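Local atomic coordinates of phospho-2-dehydro-3-deoxyheptonate aldolase/chorismate mutase (Thermus thermophilus, PDB entry 2D8D), a protein that probably catalyses the rearrangement of chorismate to prephenate through this amino-terminal helical domain of a longer protein that probably also acts as a 3-deoxy-7-phosphoheptulonate synthase. Residues B[51-56]-B[76-81]. Numbering follows the deposited sequence.
Sequences EEMLAY and EIFKAS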
ATOM      1  N   GLU B  51      13.073  10.172   1.592  1.00  8.45           N
ATOM      2  CA  GLU B  51      14.208   9.264   1.609  1.00  8.83           C
ATOM      3  C   GLU B  51      14.388   8.609   2.979  1.00  7.78           C
ATOM      4  O   GLU B  51      14.801   7.453   3.076  1.00  7.89           O
ATOM      5  CB  GLU B  51      15.475  10.017   1.201  1.00 10.68           C
ATOM      6  CG  GLU B  51      15.554  10.291  -0.293  1.00 15.99           C
ATOM      7  CD  GLU B  51      16.644  11.277  -0.662  1.00 18.25           C
ATOM      8  OE1 GLU B  51      17.707  11.270  -0.009  1.00 22.66           O
ATOM      9  OE2 GLU B  51      16.442  12.053  -1.619  1.00 21.98           O
ATOM     10  N   GLU B  52      14.077   9.341   4.042  1.00  7.70           N
ATOM     11  CA  GLU B  52      14.198   8.779   5.379  1.00  8.66           C
ATOM     12  C   GLU B  52      13.169   7.671   5.575  1.00  7.21           C
ATOM     13  O   GLU B  52      13.474   6.639   6.168  1.00  7.45           O
ATOM     14  CB  GLU B  52      14.032   9.878   6.428  1.00  9.43           C
ATOM     15  CG  GLU B  52      15.121  10.928   6.301  1.00 14.05           C
ATOM     16  CD  GLU B  52      14.970  12.074   7.269  1.00 14.19           C
ATOM     17  OE1 GLU B  52      13.821  12.464   7.560  1.00 14.36           O
ATOM     18  OE2 GLU B  52      16.010  12.599   7.722  1.00 15.75           O
ATOM     19  N   MET B  53      11.956   7.865   5.065  1.00  7.26           N
ATOM     20  CA  MET B  53      10.930   6.835   5.193  1.00  7.37           C
ATOM     21  C   MET B  53      11.332   5.604   4.378  1.00  7.27           C
ATOM     22  O   MET B  53      11.209   4.470   4.846  1.00  7.50           O
ATOM     23  CB  MET B  53       9.569   7.369   4.729  1.00  7.54           C
ATOM     24  CG  MET B  53       9.032   8.480   5.627  1.00  7.97           C
ATOM     25  SD  MET B  53       7.359   9.030   5.239  1.00  8.64           S
ATOM     26  CE  MET B  53       7.638   9.919   3.726  1.00  9.77           C
ATOM     27  N   LEU B  54      11.828   5.826   3.166  1.00  7.27           N
ATOM     28  CA  LEU B  54      12.246   4.713   2.321  1.00  8.20           C
ATOM     29  C   LEU B  54      13.390   3.944   2.974  1.00  7.60           C
ATOM     30  O   LEU B  54      13.485   2.722   2.841  1.00  8.92           O
ATOM     31  CB  LEU B  54      12.682   5.220   0.944  1.00  9.11           C
ATOM     32  CG  LEU B  54      11.581   5.815   0.062  1.00  9.69           C
ATOM     33  CD1 LEU B  54      12.202   6.369  -1.205  1.00 11.70           C
ATOM     34  CD2 LEU B  54      10.540   4.755  -0.271  1.00 10.39           C
ATOM     35  N   ALA B  55      14.251   4.663   3.691  1.00  8.41           N
ATOM     36  CA  ALA B  55      15.389   4.041   4.355  1.00  7.89           C
ATOM     37  C   ALA B  55      14.976   3.081   5.465  1.00  7.83           C
ATOM     38  O   ALA B  55      15.460   1.951   5.512  1.00  8.41           O
ATOM     39  CB  ALA B  55      16.330   5.110   4.905  1.00  9.74           C
ATOM     40  N   TYR B  56      14.091   3.499   6.367  1.00  7.80           N
ATOM     41  CA  TYR B  56      13.723   2.565   7.421  1.00  7.72           C
ATOM     42  C   TYR B  56      12.805   1.456   6.924  1.00  7.28           C
ATOM     43  O   TYR B  56      12.843   0.345   7.449  1.00  7.98           O
ATOM     44  CB  TYR B  56      13.135   3.276   8.666  1.00  8.85           C
ATOM     45  CG  TYR B  56      11.804   3.993   8.534  1.00  7.47           C
ATOM     46  CD1 TYR B  56      11.729   5.382   8.656  1.00  7.37           C
ATOM     47  CD2 TYR B  56      10.615   3.284   8.356  1.00  7.76           C
ATOM     48  CE1 TYR B  56      10.508   6.047   8.608  1.00  8.78           C
ATOM     49  CE2 TYR B  56       9.387   3.944   8.304  1.00  8.44           C
ATOM     50  CZ  TYR B  56       9.343   5.324   8.429  1.00  7.72           C
ATOM     51  OH  TYR B  56       8.137   5.982   8.345  1.00  8.50           O
ATOM     52  N   GLU B  76       5.268   5.251  -4.864  1.00 10.48           N
ATOM     53  CA  GLU B  76       3.961   5.446  -5.484  1.00 11.24           C
ATOM     54  C   GLU B  76       2.983   5.983  -4.444  1.00 10.60           C
ATOM     55  O   GLU B  76       2.183   6.871  -4.730  1.00 11.28           O
ATOM     56  CB  GLU B  76       3.435   4.125  -6.054  1.00 13.40           C
ATOM     57  CG  GLU B  76       4.151   3.662  -7.311  1.00 16.97           C
ATOM     58  CD  GLU B  76       3.982   4.636  -8.458  1.00 20.62           C
ATOM     59  OE1 GLU B  76       2.822   4.936  -8.812  1.00 22.64           O
ATOM     60  OE2 GLU B  76       5.004   5.102  -9.003  1.00 25.03           O
ATOM     61  N   ILE B  77       3.057   5.442  -3.233  1.00 10.38           N
ATOM     62  CA  ILE B  77       2.189   5.882  -2.148  1.00 11.16           C
ATOM     63  C   ILE B  77       2.494   7.338  -1.805  1.00 11.45           C
ATOM     64  O   ILE B  77       1.583   8.130  -1.563  1.00 12.16           O
ATOM     65  CB  ILE B  77       2.382   4.995  -0.897  1.00 11.32           C
ATOM     66  CG1 ILE B  77       1.872   3.582  -1.188  1.00 11.91           C
ATOM     67  CG2 ILE B  77       1.657   5.597   0.299  1.00 14.11           C
ATOM     68  CD1 ILE B  77       2.149   2.585  -0.087  1.00 12.96           C
ATOM     69  N   PHE B  78       3.776   7.694  -1.797  1.00 12.39           N
ATOM     70  CA  PHE B  78       4.173   9.063  -1.483  1.00 14.03           C
ATOM     71  C   PHE B  78       3.746  10.013  -2.599  1.00 14.95           C
ATOM     72  O   PHE B  78       3.409  11.170  -2.347  1.00 15.75           O
ATOM     73  CB  PHE B  78       5.692   9.160  -1.273  1.00 15.06           C
ATOM     74  CG  PHE B  78       6.219   8.275  -0.170  1.00 16.10           C
ATOM     75  CD1 PHE B  78       5.393   7.854   0.867  1.00 16.81           C
ATOM     76  CD2 PHE B  78       7.555   7.884  -0.160  1.00 18.54           C
ATOM     77  CE1 PHE B  78       5.890   7.054   1.897  1.00 17.94           C
ATOM     78  CE2 PHE B  78       8.058   7.085   0.866  1.00 16.31           C
ATOM     79  CZ  PHE B  78       7.224   6.671   1.896  1.00 17.88           C
ATOM     80  N   LYS B  79       3.765   9.519  -3.834  1.00 15.54           N
ATOM     81  CA  LYS B  79       3.363  10.320  -4.985  1.00 16.80           C
ATOM     82  C   LYS B  79       1.878  10.655  -4.888  1.00 15.10           C
ATOM     83  O   LYS B  79       1.470  11.795  -5.116  1.00 14.77           O
ATOM     84  CB  LYS B  79       3.640   9.555  -6.283  1.00 18.52           C
ATOM     85  CG  LYS B  79       3.023  10.193  -7.520  1.00 21.00           C
ATOM     86  CD  LYS B  79       3.529   9.558  -8.811  1.00 23.36           C
ATOM     87  CE  LYS B  79       3.168   8.085  -8.914  1.00 25.28           C
ATOM     88  NZ  LYS B  79       3.636   7.505 -10.205  1.00 25.92           N
ATOM     89  N   ALA B  80       1.079   9.653  -4.543  1.00 14.04           N
ATOM     90  CA  ALA B  80      -0.362   9.831  -4.412  1.00 13.75           C
ATOM     91  C   ALA B  80      -0.679  10.852  -3.327  1.00 12.79           C
ATOM     92  O   ALA B  80      -1.667  11.581  -3.417  1.00 13.07           O
ATOM     93  CB  ALA B  80      -1.021   8.496  -4.088  1.00 13.48           C
ATOM     94  N   SER B  81       0.170  10.894  -2.303  1.00 14.64           N
ATOM     95  CA  SER B  81      -0.003  11.821  -1.188  1.00 16.77           C
ATOM     96  C   SER B  81       0.187  13.273  -1.616  1.00 17.63           C
ATOM     97  O   SER B  81      -0.624  14.136  -1.273  1.00 17.05           O
ATOM     98  CB  SER B  81       0.979  11.480  -0.065  1.00 17.28           C
ATOM     99  OG  SER B  81       0.750  10.171   0.428  1.00 18.92           O
TER
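A single aromatic ring, that of F78, carries the whole contact between segments 51-56 and 76-81, and the terminal methyl of M53 lies over one of its faces. The evidence for a CH-pi contact is direct: M53 CE stands 3.9 Å from the F78 ring centroid and 16° off the ring normal. The sulfur approaches more obliquely, with M53 SD 4.7 Å from the same centroid and 38° off the normal, a Met-aromatic contact. A bend at chi3 (-72°) turns the M53 methyl back over the ring, while farther up the same side chain M53 CB reaches F78 CZ at 3.7 Å. L54 supplies the second grip: its CG lies in the ring plane at the edge, and its CD2 comes within 3.6 Å of F78 CE2. The two backbones keep their distance here, the nearest CA atoms, of M53 and F78, being 9.8 Å apart, and the F78 ring and the M53 side chain together fill that distance. An alanine in place of F78 would probably open a gap between the two helices and leave the M53 thioether without its aromatic partner. Both M53 and F78 also touch R26 of helix 4-40, and M53 packs on N16 of the second subunit. All three touching residues are buried, and they join helix 47-60 to helix 67-84, consistent with the dimeric all-helical fold of type II chorismate mutases.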